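Local coordinates for protein GH18 chiitnase (Pseudoalteromonas aurantia, PDB 6K7Z) that probably hydrolyses internal beta-1,4 linkages of chitin, acting as an endochitinase of glycoside hydrolase family 18, at residues V171-V174 with E175-Q179; P212-S215 with P216-I220. All coordinates share one frame; numbering follows the deposited sequence.

Contacts 1 and 2 are successive in the chain and meet in space, their centres about 11 Å apart. Contact 1 covers the later part of helix 169-177 and the 3-10 residues that follow; contact 2 is the loop that leads into strand 219-224. Two side chains of contact 2 bond to backbone carbonyls of contact 1: Asn213 ND2 lies 2.9 Å from Val174 O, and Lys218 NZ 3.1 Å from Gly178 O. Because one ends a helix and the other leads into a strand, both lie where strands of the TIM barrel begin. In this fold the active site is built at the opposite, C-terminal ends of the strands, so neither contact is expected to line the chitin-binding cleft.

Contact 1: V171-V174 with E175-Q179; sequences VEVV and ELVGQ
Glu175 lies alongside Val171, one turn back on helix 169-177, and both side chains point the same way. The evidence is a pair of contacts: Glu175 OE2 reaches Val171 CG1 at 3.6 Å, and Glu175 CG sits 3.2 Å from Val171 O. With CG anti to its own carbonyl carbon (chi1 -81°) and the chain extended beyond it, the Glu175 carboxylate is laid back beside Val171. The same Val171 O accepts the backbone hydrogen bond from Glu175 N at 3.0 Å, so backbone and side chain of one residue crowd a single carbonyl. Without the glutamate's chain, as with an alanine here, the Val171 methyl CG1 would probably lose its cover and the contact with the Pro212 ring would probably be lost.

The carbonyl oxygen of Val174 is gripped twice: by Gly178 N at 2.9 Å, and from outside by the amide of Asn213. The Gly178 donor stands above the Val174 carbonyl plane, with a C=O...N angle of only 115°, whereas Val177 N meets Val173 O nearly straight on, at 172°. A beta carbon modelled on Gly178 would fall 2.5 Å from Val174 O, a clash that the glycine avoids.

Glu172 meets the following turn mainly through its backbone, its carbonyl accepting Leu176 N at 3.1 Å, while its side chain packs on Ala131 of helix 130-144. On the buried flank Val173 CG1 touches Val177 CG2 at 4.0 Å, and Val177 goes on to Ile135. Chemically, Glu175 OE1 and Val171 O are two acceptors with no bond between them, so backbone bonds and apolar contacts hold the turn.

Contact 2: P212-S215 with P216-I220; sequences PNMS and PEKVI
Ser215 and Lys218 close a beta turn, with Pro216 and Glu217 at its corners, immediately ahead of strand 219-224 of the TIM barrel. Lys218 N donates to Ser215 O at 3.1 Å, but the fit is imperfect: the N-H...O angle is 138° and the donor stands 62° out of the carbonyl plane. A second turn overlaps the first, Val219 N donating to Pro216 O, so the two run together into one short winding as the chain enters the strand. Ser215 O is also approached by a methyl group, Val219 CG2, at 3.3 Å. At the start of the turn the Ser-Pro linkage itself holds Pro216 CD 3.4 Å from Ser215 CB.

The Met214 and Lys218 side chains cross at about a right angle. Met214 is bent at both chi2 (-68°) and chi3, which carries its thioether over the lysine: SD lies 4.0 Å from Lys218 CB, and CE touches Lys218 CD. Beyond this meeting the lysine runs extended to its ammonium group, leaving its aliphatic part against the methionine and its charge at the far end.

The next shell fixes these groups. Met214 rests on Leu184 and on Val174 of helix 169-177, while backbone bonds tie Lys218 and Ile220 to the neighbouring strand 183-187. At the corner of the turn, Glu217 OE1 forms a salt bridge with Lys3. Lys218 NZ is held by the carbonyls of Ile181 and Gly178, which should stabilise its positive charge. Its third partner is a water that accepts from Lys218 NZ at 2.8 Å and donates to Asn213 O at 2.6 Å.

Contact 1: V171-V174 with E175-Q179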
ATOM      1  N   VAL A 171     -12.941   8.118  -2.189  1.00 13.46           N
ATOM      2  CA  VAL A 171     -13.873   8.860  -1.341  1.00 15.25           C
ATOM      3  C   VAL A 171     -15.069   7.981  -1.010  1.00 15.86           C
ATOM      4  O   VAL A 171     -15.442   7.815   0.157  1.00 14.82           O
ATOM      5  CB  VAL A 171     -14.313  10.167  -2.025  1.00 16.33           C
ATOM      6  CG1 VAL A 171     -15.454  10.825  -1.248  1.00 17.60           C
ATOM      7  CG2 VAL A 171     -13.141  11.128  -2.131  1.00 17.22           C
ATOM      8  N   GLU A 172     -15.671   7.384  -2.037  1.00 15.69           N
ATOM      9  CA  GLU A 172     -16.757   6.440  -1.809  1.00 16.35           C
ATOM     10  C   GLU A 172     -16.291   5.273  -0.956  1.00 12.24           C
ATOM     11  O   GLU A 172     -16.996   4.846  -0.036  1.00 15.46           O
ATOM     12  CB  GLU A 172     -17.312   5.941  -3.144  1.00 18.13           C
ATOM     13  CG  GLU A 172     -18.508   5.000  -3.008  1.00 17.30           C
ATOM     14  CD  GLU A 172     -19.075   4.531  -4.353  1.00 23.59           C
ATOM     15  OE1 GLU A 172     -18.897   5.236  -5.373  1.00 22.64           O
ATOM     16  OE2 GLU A 172     -19.706   3.449  -4.382  1.00 21.81           O
ATOM     17  N   VAL A 173     -15.094   4.749  -1.233  1.00 12.30           N
ATOM     18  CA  VAL A 173     -14.598   3.612  -0.462  1.00 12.12           C
ATOM     19  C   VAL A 173     -14.535   3.954   1.025  1.00 12.76           C
ATOM     20  O   VAL A 173     -15.101   3.241   1.865  1.00 13.16           O
ATOM     21  CB  VAL A 173     -13.229   3.150  -0.997  1.00 12.04           C
ATOM     22  CG1 VAL A 173     -12.632   2.100  -0.077  1.00 11.52           C
ATOM     23  CG2 VAL A 173     -13.373   2.584  -2.409  1.00 12.42           C
ATOM     24  N   VAL A 174     -13.847   5.045   1.382  1.00 12.59           N
ATOM     25  CA  VAL A 174     -13.671   5.306   2.811  1.00 14.05           C
ATOM     26  C   VAL A 174     -15.000   5.669   3.458  1.00 13.08           C
ATOM     27  O   VAL A 174     -15.227   5.360   4.633  1.00 15.31           O
ATOM     28  CB  VAL A 174     -12.604   6.388   3.082  1.00 16.57           C
ATOM     29  CG1 VAL A 174     -11.234   5.950   2.569  1.00 12.21           C
ATOM     30  CG2 VAL A 174     -13.011   7.741   2.491  1.00 13.50           C
ATOM     31  N   GLU A 175     -15.907   6.291   2.707  1.00 13.94           N
ATOM     32  CA  GLU A 175     -17.211   6.622   3.266  1.00 14.70           C
ATOM     33  C   GLU A 175     -18.008   5.383   3.645  1.00 13.53           C
ATOM     34  O   GLU A 175     -18.740   5.405   4.637  1.00 14.50           O
ATOM     35  CB  GLU A 175     -17.991   7.469   2.275  1.00 15.13           C
ATOM     36  CG  GLU A 175     -17.563   8.925   2.336  1.00 18.68           C
ATOM     37  CD  GLU A 175     -18.073   9.738   1.180  1.00 20.51           C
ATOM     38  OE1 GLU A 175     -18.568   9.155   0.190  1.00 21.07           O
ATOM     39  OE2 GLU A 175     -17.963  10.968   1.264  1.00 23.58           O
ATOM     40  N   LEU A 176     -17.870   4.295   2.890  1.00 12.52           N
ATOM     41  CA  LEU A 176     -18.646   3.086   3.150  1.00 16.10           C
ATOM     42  C   LEU A 176     -17.943   2.081   4.052  1.00 17.35           C
ATOM     43  O   LEU A 176     -18.612   1.429   4.862  1.00 17.64           O
ATOM     44  CB  LEU A 176     -19.024   2.407   1.832  1.00 15.23           C
ATOM     45  CG  LEU A 176     -20.365   2.840   1.215  1.00 12.52           C
ATOM     46  CD1 LEU A 176     -21.506   2.553   2.187  1.00 15.78           C
ATOM     47  CD2 LEU A 176     -20.358   4.301   0.815  1.00 17.65           C
ATOM     48  N   VAL A 177     -16.616   1.923   3.942  1.00 15.18           N
ATOM     49  CA  VAL A 177     -15.920   0.868   4.679  1.00 15.48           C
ATOM     50  C   VAL A 177     -14.620   1.359   5.313  1.00 15.34           C
ATOM     51  O   VAL A 177     -13.798   0.548   5.752  1.00 15.60           O
ATOM     52  CB  VAL A 177     -15.618  -0.351   3.782  1.00 18.21           C
ATOM     53  CG1 VAL A 177     -16.911  -0.975   3.232  1.00 21.62           C
ATOM     54  CG2 VAL A 177     -14.630   0.029   2.656  1.00 12.90           C
ATOM     55  N   GLY A 178     -14.426   2.677   5.383  1.00 15.72           N
ATOM     56  CA  GLY A 178     -13.211   3.199   5.994  1.00 16.58           C
ATOM     57  C   GLY A 178     -12.955   2.665   7.388  1.00 17.64           C
ATOM     58  O   GLY A 178     -11.800   2.478   7.788  1.00 14.87           O
ATOM     59  N   GLN A 179     -14.022   2.394   8.145  1.00 18.42           N
ATOM     60  CA  GLN A 179     -13.863   1.867   9.493  1.00 19.37           C
ATOM     61  C   GLN A 179     -13.231   0.480   9.506  1.00 18.14           C
ATOM     62  O   GLN A 179     -12.724   0.052  10.549  1.00 19.94           O
ATOM     63  CB  GLN A 179     -15.219   1.844  10.206  1.00 21.70           C
ATOM     64  CG  GLN A 179     -16.216   0.821   9.658  1.00 25.15           C
ATOM     65  CD  GLN A 179     -16.881   1.232   8.340  1.00 26.75           C
ATOM     66  OE1 GLN A 179     -16.702   2.350   7.841  1.00 21.47           O
ATOM     67  NE2 GLN A 179     -17.677   0.319   7.779  1.00 27.67           N
TER

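Contact 2: P212-S215 with P216-I220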
ATOM      1  N   PRO A 212     -14.611  11.218   5.764  1.00 17.28           N
ATOM      2  CA  PRO A 212     -15.365  10.363   6.690  1.00 18.76           C
ATOM      3  C   PRO A 212     -14.631   9.057   6.974  1.00 18.86           C
ATOM      4  O   PRO A 212     -14.123   8.400   6.063  1.00 16.56           O
ATOM      5  CB  PRO A 212     -16.688  10.127   5.948  1.00 19.12           C
ATOM      6  CG  PRO A 212     -16.870  11.394   5.113  1.00 18.77           C
ATOM      7  CD  PRO A 212     -15.458  11.769   4.688  1.00 18.65           C
ATOM      8  N   ASN A 213     -14.554   8.704   8.260  1.00 16.79           N
ATOM      9  CA  ASN A 213     -13.901   7.521   8.817  1.00 17.39           C
ATOM     10  C   ASN A 213     -12.382   7.606   8.768  1.00 17.21           C
ATOM     11  O   ASN A 213     -11.717   6.716   9.297  1.00 19.98           O
ATOM     12  CB  ASN A 213     -14.342   6.219   8.134  1.00 18.14           C
ATOM     13  CG  ASN A 213     -15.823   5.981   8.279  1.00 20.84           C
ATOM     14  OD1 ASN A 213     -16.363   6.077   9.380  1.00 23.30           O
ATOM     15  ND2 ASN A 213     -16.499   5.733   7.164  1.00 14.47           N
ATOM     16  N   MET A 214     -11.815   8.649   8.184  1.00 18.90           N
ATOM     17  CA  MET A 214     -10.367   8.768   8.132  1.00 16.50           C
ATOM     18  C   MET A 214      -9.852   9.613   9.293  1.00 19.50           C
ATOM     19  O   MET A 214     -10.618  10.227  10.047  1.00 19.49           O
ATOM     20  CB  MET A 214      -9.933   9.354   6.791  1.00 15.15           C
ATOM     21  CG  MET A 214     -10.121   8.383   5.628  1.00 15.17           C
ATOM     22  SD  MET A 214      -9.006   6.959   5.729  1.00 16.52           S
ATOM     23  CE  MET A 214     -10.125   5.671   6.286  1.00 17.25           C
ATOM     24  N   SER A 215      -8.533   9.622   9.439  1.00 19.50           N
ATOM     25  CA  SER A 215      -7.842  10.379  10.473  1.00 19.03           C
ATOM     26  C   SER A 215      -6.362  10.414  10.121  1.00 19.88           C
ATOM     27  O   SER A 215      -5.931   9.684   9.217  1.00 20.03           O
ATOM     28  CB  SER A 215      -8.054   9.726  11.835  1.00 21.42           C
ATOM     29  OG  SER A 215      -7.407   8.470  11.867  1.00 21.72           O
ATOM     30  N   PRO A 216      -5.549  11.208  10.814  1.00 18.76           N
ATOM     31  CA  PRO A 216      -4.094  11.111  10.597  1.00 16.92           C
ATOM     32  C   PRO A 216      -3.574   9.696  10.717  1.00 16.72           C
ATOM     33  O   PRO A 216      -2.790   9.250   9.864  1.00 16.37           O
ATOM     34  CB  PRO A 216      -3.526  12.019  11.693  1.00 17.80           C
ATOM     35  CG  PRO A 216      -4.603  13.031  11.904  1.00 19.48           C
ATOM     36  CD  PRO A 216      -5.890  12.283  11.764  1.00 21.38           C
ATOM     37  N   GLU A 217      -4.022   8.963  11.743  1.00 15.58           N
ATOM     38  CA  GLU A 217      -3.515   7.617  11.976  1.00 14.87           C
ATOM     39  C   GLU A 217      -3.724   6.727  10.762  1.00 17.60           C
ATOM     40  O   GLU A 217      -2.907   5.839  10.497  1.00 15.29           O
ATOM     41  CB  GLU A 217      -4.194   7.021  13.209  1.00 18.45           C
ATOM     42  CG  GLU A 217      -3.806   5.584  13.540  1.00 23.91           C
ATOM     43  CD  GLU A 217      -2.499   5.474  14.309  1.00 27.57           C
ATOM     44  OE1 GLU A 217      -2.227   4.370  14.821  1.00 30.59           O
ATOM     45  OE2 GLU A 217      -1.742   6.472  14.406  1.00 30.11           O
ATOM     46  N   LYS A 218      -4.795   6.960  10.002  1.00 15.71           N
ATOM     47  CA  LYS A 218      -5.161   6.088   8.894  1.00 14.75           C
ATOM     48  C   LYS A 218      -4.640   6.562   7.543  1.00 13.95           C
ATOM     49  O   LYS A 218      -4.973   5.955   6.522  1.00 14.08           O
ATOM     50  CB  LYS A 218      -6.683   5.926   8.842  1.00 14.42           C
ATOM     51  CG  LYS A 218      -7.205   5.049   9.987  1.00 18.72           C
ATOM     52  CD  LYS A 218      -8.447   4.267   9.610  1.00 15.99           C
ATOM     53  CE  LYS A 218      -8.858   3.347  10.744  1.00 20.73           C
ATOM     54  NZ  LYS A 218     -10.148   2.641  10.443  1.00 17.68           N
ATOM     55  N   VAL A 219      -3.834   7.616   7.495  1.00 14.15           N
ATOM     56  CA  VAL A 219      -3.311   8.115   6.227  1.00 12.45           C
ATOM     57  C   VAL A 219      -1.794   8.174   6.329  1.00 13.14           C
ATOM     58  O   VAL A 219      -1.250   8.893   7.177  1.00 12.21           O
ATOM     59  CB  VAL A 219      -3.899   9.483   5.855  1.00 11.92           C
ATOM     60  CG1 VAL A 219      -3.444   9.873   4.444  1.00 13.30           C
ATOM     61  CG2 VAL A 219      -5.442   9.456   5.950  1.00 13.25           C
ATOM     62  N   ILE A 220      -1.121   7.408   5.470  1.00  9.89           N
ATOM     63  CA  ILE A 220       0.341   7.325   5.418  1.00 11.48           C
ATOM     64  C   ILE A 220       0.797   8.007   4.136  1.00 12.18           C
ATOM     65  O   ILE A 220       0.262   7.726   3.057  1.00 12.71           O
ATOM     66  CB  ILE A 220       0.826   5.862   5.441  1.00 11.13           C
ATOM     67  CG1 ILE A 220       0.126   5.056   6.538  1.00 14.39           C
ATOM     68  CG2 ILE A 220       2.337   5.785   5.565  1.00 11.49           C
ATOM     69  CD1 ILE A 220       0.437   5.505   7.937  1.00 16.74           C
TER
HETATM   70  O   HOH W   1     -12.148   4.569  10.779  1.00 19.24           O